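PDB 1HTJ: Kiaa0380 from Homo sapiens, which probably couples heterotrimeric G protein signalling to Rho GTPases, its RGS-like domain belonging to a guanine nucleotide exchange factor. Local coordinates for residues C65-V68 and Y69-S73; F88-K91 and N92-L95; Q135-D138 and Y139-R143; D162-R165 and E166-A170; P191-F194 and A195-Y199. The protein carries 3 engineered substitutions. All blocks are in the same frame, centred on the assembly; numbering follows the deposited sequence.

Interaction 1 (C65-V68 and Y69-S73)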
loop_
_atom_site.group_PDB
_atom_site.type_symbol
_atom_site.label_atom_id
_atom_site.label_comp_id
_atom_site.label_asym_id
_atom_site.label_seq_id
_atom_site.Cartn_x
_atom_site.Cartn_y
_atom_site.Cartn_z
ATOM N N CYS A 65 2.708 4.617 0.207
ATOM C CA CYS A 65 3.172 5.684 1.080
ATOM C C CYS A 65 3.838 6.774 0.246
ATOM O O CYS A 65 3.622 7.955 0.491
ATOM C CB CYS A 65 4.123 5.130 2.144
ATOM S SG CYS A 65 3.277 4.273 3.523
ATOM N N ALA A 66 4.625 6.367 -0.749
ATOM C CA ALA A 66 5.298 7.315 -1.640
ATOM C C ALA A 66 4.228 8.092 -2.390
ATOM O O ALA A 66 4.381 9.277 -2.668
ATOM C CB ALA A 66 6.196 6.582 -2.629
ATOM N N GLU A 67 3.136 7.407 -2.706
ATOM C CA GLU A 67 2.013 8.015 -3.398
ATOM C C GLU A 67 1.414 9.107 -2.500
ATOM O O GLU A 67 1.155 10.221 -2.960
ATOM C CB GLU A 67 0.975 6.941 -3.715
ATOM C CG GLU A 67 -0.052 7.328 -4.759
ATOM C CD GLU A 67 0.562 7.670 -6.111
ATOM O OE1 GLU A 67 1.728 7.283 -6.376
ATOM O OE2 GLU A 67 -0.145 8.321 -6.914
ATOM N N VAL A 68 1.210 8.803 -1.221
ATOM C CA VAL A 68 0.668 9.800 -0.297
ATOM C C VAL A 68 1.637 10.969 -0.142
ATOM O O VAL A 68 1.221 12.129 -0.096
ATOM C CB VAL A 68 0.435 9.226 1.112
ATOM C CG1 VAL A 68 -0.020 10.334 2.051
ATOM C CG2 VAL A 68 -0.598 8.102 1.054
ATOM N N TYR A 69 2.928 10.650 -0.052
ATOM C CA TYR A 69 3.964 11.664 0.111
ATOM C C TYR A 69 3.902 12.744 -0.971
ATOM O O TYR A 69 3.947 13.935 -0.676
ATOM C CB TYR A 69 5.347 11.019 0.072
ATOM C CG TYR A 69 6.484 12.013 0.201
ATOM C CD1 TYR A 69 6.967 12.390 1.454
ATOM C CD2 TYR A 69 7.074 12.584 -0.934
ATOM C CE1 TYR A 69 8.008 13.303 1.578
ATOM C CE2 TYR A 69 8.115 13.500 -0.820
ATOM C CZ TYR A 69 8.576 13.852 0.441
ATOM O OH TYR A 69 9.607 14.745 0.566
ATOM N N GLN A 70 3.806 12.308 -2.219
ATOM C CA GLN A 70 3.761 13.209 -3.359
ATOM C C GLN A 70 2.464 13.987 -3.468
ATOM O O GLN A 70 2.146 14.501 -4.535
ATOM C CB GLN A 70 3.967 12.418 -4.644
ATOM C CG GLN A 70 5.290 11.700 -4.704
ATOM C CD GLN A 70 5.392 10.815 -5.916
ATOM O OE1 GLN A 70 4.527 9.973 -6.156
ATOM N NE2 GLN A 70 6.450 10.993 -6.691
ATOM N N GLN A 71 1.721 14.089 -2.373
ATOM C CA GLN A 71 0.449 14.800 -2.385
ATOM C C GLN A 71 0.163 15.387 -1.009
ATOM O O GLN A 71 -0.957 15.820 -0.725
ATOM C CB GLN A 71 -0.670 13.830 -2.779
ATOM C CG GLN A 71 -0.510 13.231 -4.176
ATOM C CD GLN A 71 -1.208 11.884 -4.342
ATOM O OE1 GLN A 71 -2.362 11.708 -3.931
ATOM N NE2 GLN A 71 -0.510 10.925 -4.958
ATOM N N ALA A 72 1.182 15.399 -0.157
ATOM C CA ALA A 72 1.036 15.915 1.200
ATOM C C ALA A 72 1.511 17.361 1.323
ATOM O O ALA A 72 2.277 17.845 0.482
ATOM C CB ALA A 72 1.813 15.026 2.172
ATOM N N SER A 73 1.053 18.048 2.370
ATOM C CA SER A 73 1.462 19.432 2.599
ATOM C C SER A 73 2.942 19.410 2.958
ATOM O O SER A 73 3.348 18.673 3.855
ATOM C CB SER A 73 0.657 20.064 3.744
ATOM O OG SER A 73 0.872 19.389 4.972
#
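Y69 N gives its hydrogen to C65 O at 2.8 Å. Q70 N follows with a bond to A66 O, again i to i+4. These two bonds carry the last turn of helix 58-69. Q70 is the first residue to leave helical geometry, and Q71 N makes only a weak bond to V68 O, bent to 135°.

The side chains of E67, Q70 and Q71 gather beside this end. E67 has CG anti to its own N (chi1 -163°) and a bend at chi2, which carries the carboxylate alongside the loop. There Q71 NE2 comes near E67 OE2 at 3.3 Å in a weak bond. The carboxylate and the Q71 amide are turned 78° apart, so they do not lie flat on one another. The stronger partners of the carboxylate are elsewhere: Q125 NE2 bonds OE1 and K38 NZ makes a salt bridge with OE2. Replacing E67 by alanine is likely to leave K38 without its anionic mate and Q125 NE2 without its acceptor.

Q70 lays CG against A66 O at 3.3 Å, and its amide NE2 goes on to R118 O. On the buried side V68 touches Y199, and Y69 reaches A117 N through OH.

The contact mixes two firm main-chain bonds with a weak one and a weak side-chain bond. Its chemistry implies that the helix end meets helix 118-144 in two ways: the polar ends of E67 and Q70 join apolar packing of Y69 on L121. Q71 instead faces H202 of helix 186-202.

Interaction 2 (F88-K91 and N92-L95); sequences FLEK and NAPL
A93 N bonds E90 O at 2.8 Å, closing a turn after the end of helix 76-89. The angle at hydrogen is 150°. E90 OE2 also approaches N92 N. The modelled distance, 2.4 Å, is too short to be trusted, and it is safe to say only that the carboxylate lies close to N92 N. The E90 side chain gets there with CG between its N and carbonyl carbon (chi1 80°) and a further bend at chi2. A lysine in its place would probably lose the carboxylate near N92 N and put a positive charge where the turn presents an N-H.

Apolar contacts come in two places. In the turn, the methyl of A93 packs on the backbone of F88, with A93 CB 3.6 Å from F88 C. At the other end F88 and L95 run side by side in the same direction. Ring atom F88 CD2 meets L95 CB at 3.7 Å.

One further contact is of the CH-O kind: F88 CA faces L95 O at 3.4 Å. The same oxygen sits at the ring edge, near its plane.

F88 also meets the ring of F62, and L95 packs on L61 and M192. The chain doubles back here, its two halves running 162° apart. The arrangement is that of a beta turn with K91 and N92 at its corners, its open ends set in the hydrophobic core of an all-helical RGS-like domain.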
loop_
_atom_site.group_PDB
_atom_site.type_symbol
_atom_site.label_atom_id
_atom_site.label_comp_id
_atom_site.label_asym_id
_atom_site.label_seq_id
_atom_site.Cartn_x
_atom_site.Cartn_y
_atom_site.Cartn_z
ATOM N N PHE A 88 10.906 1.556 5.060
ATOM C CA PHE A 88 11.189 0.874 3.804
ATOM C C PHE A 88 12.578 0.939 3.198
ATOM O O PHE A 88 12.997 -0.005 2.542
ATOM C CB PHE A 88 10.228 1.378 2.715
ATOM C CG PHE A 88 8.777 1.352 3.112
ATOM C CD1 PHE A 88 8.148 2.504 3.552
ATOM C CD2 PHE A 88 8.037 0.172 3.022
ATOM C CE1 PHE A 88 6.806 2.489 3.893
ATOM C CE2 PHE A 88 6.693 0.145 3.363
ATOM C CZ PHE A 88 6.072 1.306 3.800
ATOM N N LEU A 89 13.301 2.029 3.413
ATOM C CA LEU A 89 14.567 2.170 2.724
ATOM C C LEU A 89 15.893 2.122 3.432
ATOM O O LEU A 89 16.918 1.903 2.786
ATOM C CB LEU A 89 14.518 3.447 1.885
ATOM C CG LEU A 89 13.271 3.604 1.014
ATOM C CD1 LEU A 89 13.246 4.995 0.406
ATOM C CD2 LEU A 89 13.255 2.522 -0.062
ATOM N N GLU A 90 15.912 2.325 4.738
ATOM C CA GLU A 90 17.191 2.309 5.413
ATOM C C GLU A 90 17.731 0.887 5.576
ATOM O O GLU A 90 16.985 -0.091 5.498
ATOM C CB GLU A 90 17.088 3.045 6.751
ATOM C CG GLU A 90 16.488 2.266 7.881
ATOM C CD GLU A 90 17.553 1.629 8.738
ATOM O OE1 GLU A 90 18.486 2.357 9.131
ATOM O OE2 GLU A 90 17.460 0.415 9.022
ATOM N N LYS A 91 19.046 0.799 5.767
ATOM C CA LYS A 91 19.765 -0.463 5.926
ATOM C C LYS A 91 18.994 -1.630 6.538
ATOM O O LYS A 91 18.978 -2.730 5.987
ATOM C CB LYS A 91 21.040 -0.239 6.768
ATOM C CG LYS A 91 22.321 -0.192 5.943
ATOM C CD LYS A 91 22.530 -1.509 5.178
ATOM C CE LYS A 91 23.608 -1.380 4.098
ATOM N NZ LYS A 91 24.883 -0.793 4.609
ATOM N N ASN A 92 18.377 -1.389 7.688
ATOM C CA ASN A 92 17.658 -2.441 8.387
ATOM C C ASN A 92 16.170 -2.179 8.499
ATOM O O ASN A 92 15.560 -2.492 9.514
ATOM C CB ASN A 92 18.256 -2.608 9.782
ATOM C CG ASN A 92 19.737 -2.925 9.739
ATOM O OD1 ASN A 92 20.156 -3.869 9.066
ATOM N ND2 ASN A 92 20.541 -2.141 10.463
ATOM N N ALA A 93 15.593 -1.611 7.449
ATOM C CA ALA A 93 14.180 -1.305 7.435
ATOM C C ALA A 93 13.382 -2.604 7.543
ATOM O O ALA A 93 13.724 -3.605 6.920
ATOM C CB ALA A 93 13.828 -0.574 6.159
ATOM N N PRO A 94 12.314 -2.607 8.355
ATOM C CA PRO A 94 11.489 -3.817 8.513
ATOM C C PRO A 94 10.741 -4.241 7.242
ATOM O O PRO A 94 10.564 -5.430 6.991
ATOM C CB PRO A 94 10.547 -3.448 9.659
ATOM C CG PRO A 94 10.436 -1.952 9.540
ATOM C CD PRO A 94 11.855 -1.527 9.247
ATOM N N LEU A 95 10.292 -3.269 6.453
ATOM C CA LEU A 95 9.579 -3.550 5.204
ATOM C C LEU A 95 10.450 -3.055 4.055
ATOM O O LEU A 95 10.018 -2.291 3.179
ATOM C CB LEU A 95 8.233 -2.831 5.188
ATOM C CG LEU A 95 7.302 -3.147 6.358
ATOM C CD1 LEU A 95 5.971 -2.413 6.140
ATOM C CD2 LEU A 95 7.092 -4.664 6.470
#

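Interaction 3 (Q135-D138 and Y139-R143)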
loop_
_atom_site.group_PDB
_atom_site.type_symbol
_atom_site.label_atom_id
_atom_site.label_comp_id
_atom_site.label_asym_id
_atom_site.label_seq_id
_atom_site.Cartn_x
_atom_site.Cartn_y
_atom_site.Cartn_z
ATOM N N GLN A 135 2.724 -9.631 -7.966
ATOM C CA GLN A 135 1.734 -9.886 -6.928
ATOM C C GLN A 135 0.330 -9.688 -7.503
ATOM O O GLN A 135 -0.601 -10.414 -7.153
ATOM C CB GLN A 135 1.952 -8.950 -5.735
ATOM C CG GLN A 135 3.311 -9.147 -5.025
ATOM C CD GLN A 135 3.467 -8.267 -3.798
ATOM O OE1 GLN A 135 2.754 -7.275 -3.645
ATOM N NE2 GLN A 135 4.411 -8.614 -2.927
ATOM N N ILE A 136 0.176 -8.701 -8.381
ATOM C CA ILE A 136 -1.117 -8.463 -9.005
ATOM C C ILE A 136 -1.518 -9.713 -9.808
ATOM O O ILE A 136 -2.667 -10.144 -9.768
ATOM C CB ILE A 136 -1.083 -7.207 -9.916
ATOM C CG1 ILE A 136 -1.398 -5.971 -9.067
ATOM C CG2 ILE A 136 -2.084 -7.348 -11.073
ATOM C CD1 ILE A 136 -1.308 -4.648 -9.802
ATOM N N HIS A 137 -0.556 -10.301 -10.508
ATOM C CA HIS A 137 -0.807 -11.511 -11.284
ATOM C C HIS A 137 -1.219 -12.642 -10.327
ATOM O O HIS A 137 -2.191 -13.371 -10.559
ATOM C CB HIS A 137 0.468 -11.914 -12.054
ATOM C CG HIS A 137 0.523 -13.372 -12.409
ATOM N ND1 HIS A 137 -0.287 -13.938 -13.376
ATOM C CD2 HIS A 137 1.229 -14.394 -11.863
ATOM C CE1 HIS A 137 -0.088 -15.246 -13.402
ATOM N NE2 HIS A 137 0.825 -15.548 -12.494
ATOM N N ASP A 138 -0.462 -12.779 -9.247
ATOM C CA ASP A 138 -0.732 -13.812 -8.270
ATOM C C ASP A 138 -2.137 -13.725 -7.717
ATOM O O ASP A 138 -2.815 -14.740 -7.585
ATOM C CB ASP A 138 0.273 -13.734 -7.137
ATOM C CG ASP A 138 1.643 -14.109 -7.582
ATOM O OD1 ASP A 138 1.751 -15.058 -8.396
ATOM O OD2 ASP A 138 2.609 -13.469 -7.118
ATOM N N TYR A 139 -2.578 -12.514 -7.396
ATOM C CA TYR A 139 -3.914 -12.369 -6.864
ATOM C C TYR A 139 -4.974 -12.717 -7.904
ATOM O O TYR A 139 -5.994 -13.315 -7.563
ATOM C CB TYR A 139 -4.180 -10.964 -6.320
ATOM C CG TYR A 139 -5.538 -10.922 -5.656
ATOM C CD1 TYR A 139 -5.838 -11.807 -4.617
ATOM C CD2 TYR A 139 -6.567 -10.108 -6.148
ATOM C CE1 TYR A 139 -7.119 -11.904 -4.093
ATOM C CE2 TYR A 139 -7.870 -10.196 -5.626
ATOM C CZ TYR A 139 -8.131 -11.108 -4.603
ATOM O OH TYR A 139 -9.411 -11.283 -4.131
ATOM N N ARG A 140 -4.741 -12.351 -9.163
ATOM C CA ARG A 140 -5.714 -12.670 -10.209
ATOM C C ARG A 140 -5.823 -14.184 -10.342
ATOM O O ARG A 140 -6.879 -14.713 -10.652
ATOM C CB ARG A 140 -5.315 -12.034 -11.546
ATOM C CG ARG A 140 -5.725 -10.545 -11.649
ATOM C CD ARG A 140 -4.555 -9.627 -12.032
ATOM N NE ARG A 140 -4.260 -9.649 -13.463
ATOM C CZ ARG A 140 -5.135 -9.271 -14.394
ATOM N NH1 ARG A 140 -6.344 -8.849 -14.024
ATOM N NH2 ARG A 140 -4.814 -9.319 -15.690
ATOM N N THR A 141 -4.724 -14.881 -10.095
ATOM C CA THR A 141 -4.736 -16.329 -10.157
ATOM C C THR A 141 -5.676 -16.837 -9.060
ATOM O O THR A 141 -6.469 -17.738 -9.300
ATOM C CB THR A 141 -3.315 -16.899 -9.951
ATOM O OG1 THR A 141 -2.492 -16.523 -11.063
ATOM C CG2 THR A 141 -3.354 -18.418 -9.820
ATOM N N LYS A 142 -5.586 -16.250 -7.864
ATOM C CA LYS A 142 -6.458 -16.633 -6.739
ATOM C C LYS A 142 -7.925 -16.443 -7.139
ATOM O O LYS A 142 -8.785 -17.253 -6.781
ATOM C CB LYS A 142 -6.172 -15.776 -5.496
ATOM C CG LYS A 142 -4.786 -15.962 -4.903
ATOM C CD LYS A 142 -4.722 -17.229 -4.099
ATOM C CE LYS A 142 -3.306 -17.577 -3.681
ATOM N NZ LYS A 142 -3.333 -18.775 -2.761
ATOM N N ARG A 143 -8.205 -15.366 -7.875
ATOM C CA ARG A 143 -9.569 -15.093 -8.330
ATOM C C ARG A 143 -10.007 -16.202 -9.316
ATOM O O ARG A 143 -11.085 -16.797 -9.177
ATOM C CB ARG A 143 -9.647 -13.712 -8.998
ATOM C CG ARG A 143 -9.129 -12.574 -8.118
ATOM C CD ARG A 143 -9.417 -11.177 -8.681
ATOM N NE ARG A 143 -10.810 -10.776 -8.486
ATOM C CZ ARG A 143 -11.632 -10.407 -9.468
ATOM N NH1 ARG A 143 -11.207 -10.376 -10.723
ATOM N NH2 ARG A 143 -12.895 -10.109 -9.205
#
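T141 meets H137 twice through one acceptor. H137 O takes T141 N at 3.0 Å and T141 OG1 at 3.2 Å. The hydroxyl comes from above the carbonyl plane, 40° out of it. Putting OG1 anti to the carbonyl carbon (chi1 -67°) swings it back toward the preceding turn. The same OG1 lies over one face of the H137 imidazole, 3.5 Å above the plane and offset toward the rim. H137 is exposed, so this is the solvent side.

The closely packed side is held by backbone bonds and by R140. Y139 N to Q135 O, at 2.9 Å, is the shortest of the i to i+4 bonds. R140 bends at chi2 and chi3 and folds back on I136. Its CD lies 3.0 Å from I136 O and 3.5 Å from I136 CG2. The aliphatic part of the arginine thus covers the backbone bond from R140 N to I136 O.

Y139 turns its ring away from this contact and into the protein. It meets F31 edge-to-face, and its OH bonds E153. The contact is one continuous piece of helix 118-144. Its inner face packs on helix 41-54, with I136 on F47 and Y139 on V46, while R140 reaches Q32 of helix 27-32 and R143 pairs with D28.

Interaction 4 (D162-R165 and E166-A170)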
loop_
_atom_site.group_PDB
_atom_site.type_symbol
_atom_site.label_atom_id
_atom_site.label_comp_id
_atom_site.label_asym_id
_atom_site.label_seq_id
_atom_site.Cartn_x
_atom_site.Cartn_y
_atom_site.Cartn_z
ATOM N N ASP A 162 -22.423 4.116 -5.478
ATOM C CA ASP A 162 -22.560 5.113 -4.418
ATOM C C ASP A 162 -21.303 5.180 -3.531
ATOM O O ASP A 162 -20.966 4.214 -2.847
ATOM C CB ASP A 162 -23.786 4.750 -3.570
ATOM C CG ASP A 162 -24.049 5.730 -2.448
ATOM O OD1 ASP A 162 -24.955 5.448 -1.635
ATOM O OD2 ASP A 162 -23.363 6.776 -2.376
ATOM N N PRO A 163 -20.598 6.329 -3.530
ATOM C CA PRO A 163 -19.381 6.509 -2.724
ATOM C C PRO A 163 -19.546 6.108 -1.255
ATOM O O PRO A 163 -18.604 5.625 -0.630
ATOM C CB PRO A 163 -19.076 7.996 -2.893
ATOM C CG PRO A 163 -19.558 8.273 -4.281
ATOM C CD PRO A 163 -20.889 7.545 -4.309
ATOM N N LEU A 164 -20.740 6.312 -0.708
ATOM C CA LEU A 164 -21.009 5.954 0.680
ATOM C C LEU A 164 -20.831 4.454 0.854
ATOM O O LEU A 164 -20.315 3.977 1.870
ATOM C CB LEU A 164 -22.441 6.328 1.066
ATOM C CG LEU A 164 -22.854 5.901 2.474
ATOM C CD1 LEU A 164 -22.086 6.710 3.500
ATOM C CD2 LEU A 164 -24.344 6.094 2.651
ATOM N N ARG A 165 -21.276 3.717 -0.155
ATOM C CA ARG A 165 -21.184 2.272 -0.149
ATOM C C ARG A 165 -19.723 1.837 -0.213
ATOM O O ARG A 165 -19.287 0.973 0.543
ATOM C CB ARG A 165 -21.935 1.705 -1.351
ATOM C CG ARG A 165 -22.144 0.213 -1.293
ATOM C CD ARG A 165 -23.013 -0.146 -0.105
ATOM N NE ARG A 165 -24.086 -1.054 -0.491
ATOM C CZ ARG A 165 -25.058 -1.454 0.321
ATOM N NH1 ARG A 165 -25.093 -1.025 1.576
ATOM N NH2 ARG A 165 -25.993 -2.284 -0.124
ATOM N N GLU A 166 -18.972 2.451 -1.118
ATOM C CA GLU A 166 -17.579 2.103 -1.291
ATOM C C GLU A 166 -16.756 2.353 -0.046
ATOM O O GLU A 166 -15.805 1.619 0.234
ATOM C CB GLU A 166 -16.978 2.869 -2.462
ATOM C CG GLU A 166 -15.576 2.412 -2.795
ATOM C CD GLU A 166 -15.103 2.918 -4.133
ATOM O OE1 GLU A 166 -15.092 4.149 -4.324
ATOM O OE2 GLU A 166 -14.742 2.088 -4.989
ATOM N N ARG A 167 -17.108 3.393 0.699
ATOM C CA ARG A 167 -16.381 3.695 1.916
ATOM C C ARG A 167 -16.679 2.606 2.927
ATOM O O ARG A 167 -15.803 2.176 3.671
ATOM C CB ARG A 167 -16.790 5.062 2.473
ATOM C CG ARG A 167 -16.548 5.203 3.961
ATOM C CD ARG A 167 -16.035 6.586 4.348
ATOM N NE ARG A 167 -16.005 6.733 5.806
ATOM C CZ ARG A 167 -15.199 7.557 6.465
ATOM N NH1 ARG A 167 -14.343 8.325 5.802
ATOM N NH2 ARG A 167 -15.231 7.592 7.793
ATOM N N GLN A 168 -17.923 2.152 2.935
ATOM C CA GLN A 168 -18.337 1.114 3.861
ATOM C C GLN A 168 -17.690 -0.235 3.565
ATOM O O GLN A 168 -17.312 -0.954 4.483
ATOM C CB GLN A 168 -19.859 0.986 3.846
ATOM C CG GLN A 168 -20.554 2.161 4.510
ATOM C CD GLN A 168 -22.063 2.074 4.414
ATOM O OE1 GLN A 168 -22.625 2.044 3.311
ATOM N NE2 GLN A 168 -22.734 2.032 5.567
ATOM N N VAL A 169 -17.569 -0.576 2.288
ATOM C CA VAL A 169 -16.952 -1.839 1.910
ATOM C C VAL A 169 -15.452 -1.767 2.191
ATOM O O VAL A 169 -14.870 -2.713 2.721
ATOM C CB VAL A 169 -17.166 -2.156 0.413
ATOM C CG1 VAL A 169 -16.372 -3.405 0.027
ATOM C CG2 VAL A 169 -18.654 -2.366 0.129
ATOM N N ALA A 170 -14.844 -0.634 1.853
ATOM C CA ALA A 170 -13.414 -0.448 2.065
ATOM C C ALA A 170 -13.095 -0.547 3.545
ATOM O O ALA A 170 -12.098 -1.142 3.944
ATOM C CB ALA A 170 -12.975 0.896 1.541
#
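R165 and Q168 are brought near each other by unlike first torsions. R165 holds CG anti to its own N (chi1 -168°) and bends at chi2 and chi3. Q168 holds CG anti to its carbonyl carbon (chi1 -72°) and is extended beyond it. The Q168 amide is thereby laid back along the preceding turn. Its OE1 lies 4.1 Å from R165 CD, at the guanidinium edge and near that plane, with the two flat groups 36° apart. This is a loose approach with no bond between the polar ends. The polar partners of the arginine are elsewhere: R165 NE bonds D158 O and makes a salt bridge with D160.

Q168 also touches L164. Its CG rests 3.2 Å from L164 O, and OE1 stands 4.0 Å from L164 CG.

The first turn of helix 163-182 is capped by D162. L164 N gives its hydrogen to D162 OD2 at 3.1 Å, meeting the carboxylate from well above its plane. This is an N-cap bond, and the negative charge there probably also suits the positive end of the helix dipole. P163 follows at the first helical position, where it has no N-H to leave without a partner.

Backbone bonds continue the helix. E166 N bonds D162 O. V169 N meets R165 O at 2.9 Å, and V169 CG2 packs on that oxygen at 3.4 Å.

Half of the touching residues, L164 and Q168 among them, are exposed. The inner side of the helix start rests on helix 41-54, with E166 on P41 and V169 on A42, and E166 forms a salt bridge with R40 just before that helix.

Interaction 5 (P191-F194 and A195-Y199)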
loop_
_atom_site.group_PDB
_atom_site.type_symbol
_atom_site.label_atom_id
_atom_site.label_comp_id
_atom_site.label_asym_id
_atom_site.label_seq_id
_atom_site.Cartn_x
_atom_site.Cartn_y
_atom_site.Cartn_z
ATOM N N PRO A 191 4.845 -1.319 11.644
ATOM C CA PRO A 191 5.120 -0.562 10.412
ATOM C C PRO A 191 4.064 -0.774 9.324
ATOM O O PRO A 191 3.689 0.168 8.622
ATOM C CB PRO A 191 6.526 -1.033 10.006
ATOM C CG PRO A 191 6.645 -2.402 10.637
ATOM C CD PRO A 191 5.991 -2.172 12.002
HETATM N N MSE A 192 3.575 -2.002 9.186
HETATM C CA MSE A 192 2.540 -2.296 8.198
HETATM C C MSE A 192 1.264 -1.508 8.550
HETATM O O MSE A 192 0.577 -0.975 7.686
HETATM C CB MSE A 192 2.227 -3.801 8.198
HETATM C CG MSE A 192 3.356 -4.704 7.679
HETATM SE SE MSE A 192 2.990 -6.595 8.027
HETATM C CE MSE A 192 1.494 -6.897 6.835
ATOM N N ASP A 193 0.943 -1.444 9.831
ATOM C CA ASP A 193 -0.241 -0.725 10.267
ATOM C C ASP A 193 -0.054 0.770 9.980
ATOM O O ASP A 193 -0.976 1.445 9.520
ATOM C CB ASP A 193 -0.467 -0.958 11.764
ATOM C CG ASP A 193 -1.735 -0.300 12.271
ATOM O OD1 ASP A 193 -2.843 -0.816 12.031
ATOM O OD2 ASP A 193 -1.623 0.763 12.903
ATOM N N PHE A 194 1.145 1.285 10.242
ATOM C CA PHE A 194 1.409 2.692 9.984
ATOM C C PHE A 194 1.242 3.000 8.495
ATOM O O PHE A 194 0.565 3.953 8.124
ATOM C CB PHE A 194 2.826 3.058 10.394
ATOM C CG PHE A 194 3.174 4.482 10.114
ATOM C CD1 PHE A 194 2.991 5.461 11.083
ATOM C CD2 PHE A 194 3.664 4.859 8.868
ATOM C CE1 PHE A 194 3.292 6.803 10.815
ATOM C CE2 PHE A 194 3.966 6.194 8.592
ATOM C CZ PHE A 194 3.778 7.164 9.573
ATOM N N ALA A 195 1.872 2.191 7.648
ATOM C CA ALA A 195 1.812 2.395 6.197
ATOM C C ALA A 195 0.381 2.292 5.673
ATOM O O ALA A 195 -0.093 3.139 4.909
ATOM C CB ALA A 195 2.708 1.385 5.496
ATOM N N LEU A 196 -0.303 1.237 6.094
ATOM C CA LEU A 196 -1.680 0.999 5.688
ATOM C C LEU A 196 -2.568 2.180 6.058
ATOM O O LEU A 196 -3.318 2.700 5.223
ATOM C CB LEU A 196 -2.220 -0.267 6.365
ATOM C CG LEU A 196 -3.681 -0.626 6.061
ATOM C CD1 LEU A 196 -3.877 -0.859 4.557
ATOM C CD2 LEU A 196 -4.051 -1.883 6.843
ATOM N N ASN A 197 -2.491 2.602 7.316
ATOM C CA ASN A 197 -3.321 3.709 7.764
ATOM C C ASN A 197 -2.945 5.039 7.105
ATOM O O ASN A 197 -3.795 5.887 6.902
ATOM C CB ASN A 197 -3.263 3.819 9.288
ATOM C CG ASN A 197 -3.951 2.655 9.967
ATOM O OD1 ASN A 197 -5.036 2.246 9.553
ATOM N ND2 ASN A 197 -3.328 2.111 11.014
ATOM N N THR A 198 -1.675 5.210 6.760
ATOM C CA THR A 198 -1.243 6.431 6.103
ATOM C C THR A 198 -1.995 6.607 4.790
ATOM O O THR A 198 -2.450 7.701 4.457
ATOM C CB THR A 198 0.251 6.382 5.806
ATOM O OG1 THR A 198 0.970 6.460 7.036
ATOM C CG2 THR A 198 0.659 7.513 4.890
ATOM N N TYR A 199 -2.120 5.518 4.041
ATOM C CA TYR A 199 -2.808 5.566 2.765
ATOM C C TYR A 199 -4.307 5.657 2.925
ATOM O O TYR A 199 -4.953 6.522 2.335
ATOM C CB TYR A 199 -2.523 4.329 1.923
ATOM C CG TYR A 199 -3.016 4.531 0.512
ATOM C CD1 TYR A 199 -2.304 5.344 -0.376
ATOM C CD2 TYR A 199 -4.224 3.977 0.082
ATOM C CE1 TYR A 199 -2.777 5.602 -1.653
ATOM C CE2 TYR A 199 -4.714 4.228 -1.199
ATOM C CZ TYR A 199 -3.982 5.040 -2.063
ATOM O OH TYR A 199 -4.423 5.277 -3.348
#
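F194 and T198 face each other one turn apart on helix 186-202 of the all-helical RGS-like fold, and D193 and N197 do the same beside them.

Hydrogen bonds of the backbone come first. A195 N to P191 O is 2.9 Å long and nearly straight, at 169°. L196 N to M192 O and N197 N to D193 O continue the i to i+4 pattern. P191 itself has no N-H, and the helix is kinked where its N makes no bond to the turn before.

Polar side chains meet in the pair D193 and N197. N197 places CG anti to its carbonyl carbon (chi1 -69°), which lays its amide back over D193. N197 ND2 comes to 2.9 Å from D193 OD2 and 3.1 Å from D193 OD1. The nitrogen stands over the carboxylate, and the carboxylate and amide planes are 81° apart.

Apolar packing falls on the buried residues. The selenomethionine M192 touches L61 of helix 58-69 and F52 of helix 41-54. A195 meets C65 and F88, and L196 lies on L174 and L177 of helix 163-182. F194 is set apart from these, being only partly covered, and its apolar neighbour is I87 of helix 76-89.

The threonine hydroxyl lies over one face of the F194 ring, nearest CE2, with T198 OG1 3.4 Å from F194 CE2. Two donors grip F194 O: T198 N at 2.9 Å and T198 OG1 at 2.8 Å, reaching it from opposite faces of its plane.

Interaction 5 lies nearest the middle of the fold, its centre about 8 Å from that of the chain. Interactions 1 and 2 both pack on it: C65 SG and F88 CZ meet A195 CB, and L95 CD1 meets M192 CG. C65 also touches F88, so helices 58-69, 76-89 and 186-202 share one apolar junction. Interactions 3 and 4 touch none of the others. Interaction 4 is a surface contact at a helix start, with an aspartate cap, while interaction 1 marks a helix end and interaction 2 a turn. Interaction 3 lies in the last turns of its helix and interaction 5 within helix 186-202; each has a threonine hydroxyl bonded to the carbonyl one turn back.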